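Local coordinates for putative protease (Parabacteroides distasonis ATCC 8503, PDB 3KD4), which is of unknown function but is probably an exported protease, at residues 394-406 with 418-431. Sequence-based numbering, arbitrary orientation. Where two conformers were deposited one is given.
Sequences LPAISAGIDSWGM and ELPSLIREEVTYTV
L394 lies against one face of the Y429 ring, its CB 3.8 Å from the ring centroid, while its CD2 reaches past the ring to press on V431 CG2. The next residue uses its backbone: Y429 OH donates to P395 O at 2.6 Å, the acceptor sitting at the ring's edge and the hydroxyl tilted 34° from the carbonyl plane. I397 then drops onto V427, and with its CG1 set between the backbone N and the carbonyl carbon (chi1 70°), CG2 and CD1 both touch the valine. At G400 the chain turns into the short 3-10 segment 401-403; G400 CA passes 3.3 Å from E425 OE2, where a side chain would collide. That same oxygen, through its syn lone pair, accepts a nearly straight bond (165°) from I401 N at 2.8 Å, while a water bound by D402 N also lies close to A399 O and E425 OE1. I401 CD1 meanwhile packs on I423 CG2. Backbone of G400 and I401 covers one face of the W404 indole toward its rim; on the opposite face P420 CD stands over the six-membered ring, 3.5 Å from its centroid. With an alanine here, the P420 ring would probably lose its CH-pi partner, and a gap would open beside I423 and L419. Beyond it, M406, a selenomethionine in this structure, packs its CE on L419 CD2. The contact thus lays a loop of the DUF3858 region along strand 423-433, whose E425 and V427 also touch W494 of helix 481-495. Apolar contacts supply most of the interface, whereas two directed bonds from side chains to main-chain atoms fix the loop's position, illustrating how a loop without strand pairing can be held to a sheet.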
loop_
_atom_site.group_PDB
_atom_site.type_symbol
_atom_site.label_atom_id
_atom_site.label_comp_id
_atom_site.label_asym_id
_atom_site.label_seq_id
_atom_site.Cartn_x
_atom_site.Cartn_y
_atom_site.Cartn_z
ATOM N N LEU A 394 -8.258 2.789 33.495
ATOM C CA LEU A 394 -7.040 2.034 33.227
ATOM C C LEU A 394 -6.495 2.528 31.868
ATOM O O LEU A 394 -7.243 2.607 30.896
ATOM C CB LEU A 394 -7.331 0.537 33.187
ATOM C CG LEU A 394 -7.905 -0.078 34.458
ATOM C CD1 LEU A 394 -8.476 -1.493 34.190
ATOM C CD2 LEU A 394 -6.854 -0.059 35.580
ATOM N N PRO A 395 -5.207 2.896 31.797
ATOM C CA PRO A 395 -4.761 3.505 30.530
ATOM C C PRO A 395 -4.752 2.541 29.344
ATOM O O PRO A 395 -4.408 1.382 29.495
ATOM C CB PRO A 395 -3.343 3.975 30.847
ATOM C CG PRO A 395 -2.905 3.142 31.996
ATOM C CD PRO A 395 -4.125 2.825 32.801
ATOM N N ALA A 396 -5.137 3.023 28.171
ATOM C CA ALA A 396 -5.041 2.228 26.948
ATOM C C ALA A 396 -3.586 2.067 26.572
ATOM O O ALA A 396 -2.778 2.949 26.849
ATOM C CB ALA A 396 -5.786 2.910 25.827
ATOM N N ILE A 397 -3.243 0.947 25.956
ATOM C CA ILE A 397 -1.910 0.791 25.379
ATOM C C ILE A 397 -1.949 1.330 23.949
ATOM O O ILE A 397 -3.029 1.599 23.437
ATOM C CB ILE A 397 -1.446 -0.670 25.389
ATOM C CG1 ILE A 397 -2.252 -1.521 24.395
ATOM C CG2 ILE A 397 -1.535 -1.236 26.794
ATOM C CD1 ILE A 397 -1.641 -2.870 24.132
ATOM N N SER A 398 -0.771 1.453 23.318
ATOM C CA SER A 398 -0.617 2.033 21.966
ATOM C C SER A 398 -0.547 1.029 20.837
ATOM O O SER A 398 -1.155 1.214 19.776
ATOM C CB SER A 398 0.692 2.802 21.895
ATOM O OG SER A 398 0.810 3.644 23.003
ATOM N N ALA A 399 0.260 -0.002 21.052
ATOM C CA ALA A 399 0.528 -1.010 20.043
ATOM C C ALA A 399 -0.709 -1.868 19.802
ATOM O O ALA A 399 -1.523 -2.078 20.700
ATOM C CB ALA A 399 1.702 -1.880 20.483
ATOM N N GLY A 400 -0.851 -2.368 18.579
ATOM C CA GLY A 400 -1.922 -3.288 18.261
ATOM C C GLY A 400 -3.198 -2.591 17.832
ATOM O O GLY A 400 -3.149 -1.549 17.164
ATOM N N ILE A 401 -4.341 -3.181 18.206
ATOM C CA ILE A 401 -5.625 -2.740 17.706
ATOM C C ILE A 401 -5.855 -1.286 18.064
ATOM O O ILE A 401 -6.502 -0.570 17.317
ATOM C CB ILE A 401 -6.805 -3.579 18.260
ATOM C CG1 ILE A 401 -6.729 -5.008 17.772
ATOM C CG2 ILE A 401 -8.108 -3.062 17.740
ATOM C CD1 ILE A 401 -7.691 -5.931 18.524
ATOM N N ASP A 402 -5.326 -0.852 19.203
ATOM C CA ASP A 402 -5.511 0.543 19.635
ATOM C C ASP A 402 -4.876 1.558 18.698
ATOM O O ASP A 402 -5.254 2.714 18.749
ATOM C CB ASP A 402 -5.039 0.768 21.066
ATOM C CG ASP A 402 -5.901 0.023 22.092
ATOM O OD1 ASP A 402 -7.123 0.306 22.194
ATOM O OD2 ASP A 402 -5.344 -0.839 22.805
ATOM N N SER A 403 -3.943 1.131 17.840
ATOM C CA SER A 403 -3.364 2.010 16.845
ATOM C C SER A 403 -4.076 1.916 15.460
ATOM O O SER A 403 -3.721 2.643 14.534
ATOM C CB SER A 403 -1.872 1.685 16.690
ATOM O OG SER A 403 -1.683 0.414 16.053
ATOM N N TRP A 404 -5.081 1.047 15.326
ATOM C CA TRP A 404 -5.705 0.803 14.026
ATOM C C TRP A 404 -6.705 1.871 13.581
ATOM O O TRP A 404 -7.208 1.826 12.456
ATOM C CB TRP A 404 -6.387 -0.556 13.996
ATOM C CG TRP A 404 -5.485 -1.711 14.025
ATOM C CD1 TRP A 404 -4.103 -1.711 13.986
ATOM C CD2 TRP A 404 -5.881 -3.069 13.984
ATOM N NE1 TRP A 404 -3.639 -2.998 13.974
ATOM C CE2 TRP A 404 -4.708 -3.850 13.953
ATOM C CE3 TRP A 404 -7.116 -3.708 13.976
ATOM C CZ2 TRP A 404 -4.743 -5.247 13.920
ATOM C CZ3 TRP A 404 -7.155 -5.086 13.952
ATOM C CH2 TRP A 404 -5.980 -5.843 13.912
ATOM N N GLY A 405 -7.028 2.812 14.454
ATOM C CA GLY A 405 -7.919 3.893 14.079
ATOM C C GLY A 405 -9.369 3.477 14.006
ATOM O O GLY A 405 -10.141 4.080 13.272
HETATM N N MSE A 406 -9.754 2.471 14.798
HETATM C CA MSE A 406 -11.077 1.855 14.710
HETATM C C MSE A 406 -11.933 2.096 15.945
HETATM O O MSE A 406 -12.840 1.314 16.220
HETATM C CB MSE A 406 -10.964 0.328 14.503
HETATM C CG MSE A 406 -10.295 -0.062 13.207
HETATM SE SE MSE A 406 -10.338 -1.936 12.959
HETATM C CE MSE A 406 -9.384 -2.000 11.240
ATOM N N GLU A 418 -11.578 -5.103 6.228
ATOM C CA GLU A 418 -10.298 -5.832 6.332
ATOM C C GLU A 418 -9.444 -5.321 7.444
ATOM O O GLU A 418 -9.254 -4.119 7.573
ATOM C CB GLU A 418 -9.508 -5.697 5.001
ATOM C CG GLU A 418 -8.254 -6.583 4.890
ATOM C CD GLU A 418 -7.612 -6.470 3.530
ATOM O OE1 GLU A 418 -7.951 -7.291 2.675
ATOM O OE2 GLU A 418 -6.813 -5.539 3.300
ATOM N N LEU A 419 -8.897 -6.236 8.238
ATOM C CA LEU A 419 -7.998 -5.890 9.322
ATOM C C LEU A 419 -6.555 -5.912 8.826
ATOM O O LEU A 419 -6.228 -6.674 7.919
ATOM C CB LEU A 419 -8.135 -6.912 10.438
ATOM C CG LEU A 419 -9.528 -7.187 11.001
ATOM C CD1 LEU A 419 -9.349 -8.176 12.147
ATOM C CD2 LEU A 419 -10.182 -5.890 11.492
ATOM N N PRO A 420 -5.672 -5.101 9.433
ATOM C CA PRO A 420 -4.271 -5.110 9.012
ATOM C C PRO A 420 -3.602 -6.476 9.223
ATOM O O PRO A 420 -2.758 -6.875 8.426
ATOM C CB PRO A 420 -3.626 -4.051 9.918
ATOM C CG PRO A 420 -4.719 -3.258 10.475
ATOM C CD PRO A 420 -5.935 -4.104 10.486
ATOM N N SER A 421 -4.019 -7.195 10.268
ATOM C CA SER A 421 -3.474 -8.524 10.587
ATOM C C SER A 421 -4.423 -9.252 11.511
ATOM O O SER A 421 -5.321 -8.647 12.085
ATOM C CB SER A 421 -2.129 -8.419 11.303
ATOM O OG SER A 421 -2.279 -7.983 12.659
ATOM N N LEU A 422 -4.212 -10.542 11.678
ATOM C CA LEU A 422 -4.805 -11.233 12.815
ATOM C C LEU A 422 -4.042 -10.741 14.045
ATOM O O LEU A 422 -2.902 -10.245 13.929
ATOM C CB LEU A 422 -4.703 -12.738 12.693
ATOM C CG LEU A 422 -5.333 -13.312 11.425
ATOM C CD1 LEU A 422 -5.196 -14.855 11.459
ATOM C CD2 LEU A 422 -6.771 -12.888 11.275
ATOM N N ILE A 423 -4.659 -10.857 15.223
ATOM C CA ILE A 423 -4.019 -10.331 16.397
ATOM C C ILE A 423 -4.510 -11.052 17.644
ATOM O O ILE A 423 -5.661 -11.577 17.698
ATOM C CB ILE A 423 -4.270 -8.796 16.511
ATOM C CG1 ILE A 423 -3.254 -8.155 17.464
ATOM C CG2 ILE A 423 -5.749 -8.527 16.925
ATOM C CD1 ILE A 423 -2.756 -6.793 17.030
ATOM N N ARG A 424 -3.611 -11.086 18.623
ATOM C CA ARG A 424 -3.912 -11.575 19.956
ATOM C C ARG A 424 -3.235 -10.651 20.938
ATOM O O ARG A 424 -1.997 -10.463 20.880
ATOM C CB ARG A 424 -3.380 -12.985 20.166
ATOM C CG ARG A 424 -3.857 -14.012 19.168
ATOM C CD ARG A 424 -3.121 -15.342 19.363
ATOM N NE ARG A 424 -3.720 -16.245 20.346
ATOM C CZ ARG A 424 -3.415 -16.242 21.633
ATOM N NH1 ARG A 424 -2.537 -15.363 22.087
ATOM N NH2 ARG A 424 -3.986 -17.112 22.461
ATOM N N GLU A 425 -4.022 -10.065 21.841
ATOM C CA GLU A 425 -3.457 -9.140 22.826
ATOM C C GLU A 425 -3.865 -9.495 24.245
ATOM O O GLU A 425 -5.001 -9.903 24.490
ATOM C CB GLU A 425 -3.870 -7.700 22.545
ATOM C CG GLU A 425 -3.896 -7.332 21.107
ATOM C CD GLU A 425 -3.978 -5.849 20.863
ATOM O OE1 GLU A 425 -4.019 -5.048 21.832
ATOM O OE2 GLU A 425 -3.996 -5.488 19.663
ATOM N N GLU A 426 -2.924 -9.332 25.167
ATOM C CA GLU A 426 -3.209 -9.446 26.583
ATOM C C GLU A 426 -2.599 -8.265 27.307
ATOM O O GLU A 426 -1.396 -8.000 27.155
ATOM C CB GLU A 426 -2.652 -10.732 27.143
ATOM C CG GLU A 426 -2.804 -10.819 28.649
ATOM C CD GLU A 426 -2.095 -12.022 29.219
ATOM O OE1 GLU A 426 -0.849 -12.100 29.082
ATOM O OE2 GLU A 426 -2.785 -12.894 29.777
ATOM N N VAL A 427 -3.422 -7.550 28.081
ATOM C CA VAL A 427 -2.934 -6.427 28.865
ATOM C C VAL A 427 -3.298 -6.685 30.330
ATOM O O VAL A 427 -4.477 -6.893 30.651
ATOM C CB VAL A 427 -3.528 -5.073 28.403
ATOM C CG1 VAL A 427 -2.905 -3.909 29.223
ATOM C CG2 VAL A 427 -3.295 -4.876 26.897
ATOM N N THR A 428 -2.286 -6.671 31.198
ATOM C CA THR A 428 -2.463 -6.918 32.622
ATOM C C THR A 428 -2.222 -5.651 33.416
ATOM O O THR A 428 -1.131 -5.092 33.373
ATOM C CB THR A 428 -1.513 -7.990 33.098
ATOM O OG1 THR A 428 -1.826 -9.201 32.415
ATOM C CG2 THR A 428 -1.641 -8.218 34.628
ATOM N N TYR A 429 -3.242 -5.197 34.147
ATOM C CA TYR A 429 -3.117 -3.990 34.957
ATOM C C TYR A 429 -2.979 -4.417 36.414
ATOM O O TYR A 429 -3.715 -5.275 36.871
ATOM C CB TYR A 429 -4.341 -3.087 34.821
ATOM C CG TYR A 429 -4.599 -2.558 33.442
ATOM C CD1 TYR A 429 -5.377 -3.270 32.532
ATOM C CD2 TYR A 429 -4.064 -1.357 33.038
ATOM C CE1 TYR A 429 -5.600 -2.788 31.251
ATOM C CE2 TYR A 429 -4.279 -0.861 31.763
ATOM C CZ TYR A 429 -5.055 -1.578 30.873
ATOM O OH TYR A 429 -5.263 -1.077 29.610
ATOM N N THR A 430 -2.017 -3.851 37.133
ATOM C CA THR A 430 -1.956 -4.072 38.564
ATOM C C THR A 430 -2.328 -2.742 39.210
ATOM O O THR A 430 -1.647 -1.720 39.021
ATOM C CB THR A 430 -0.592 -4.587 39.045
ATOM O OG1 THR A 430 -0.314 -5.842 38.410
ATOM C CG2 THR A 430 -0.606 -4.801 40.563
ATOM N N VAL A 431 -3.458 -2.760 39.898
ATOM C CA VAL A 431 -4.031 -1.561 40.441
ATOM C C VAL A 431 -3.868 -1.583 41.962
ATOM O O VAL A 431 -4.298 -2.535 42.615
ATOM C CB VAL A 431 -5.527 -1.453 40.081
ATOM C CG1 VAL A 431 -6.097 -0.193 40.688
ATOM C CG2 VAL A 431 -5.710 -1.474 38.564
HETATM O O HOH W 1 -3.995 -2.599 21.191
HETATM O O HOH W 2 -1.314 -5.428 13.163
#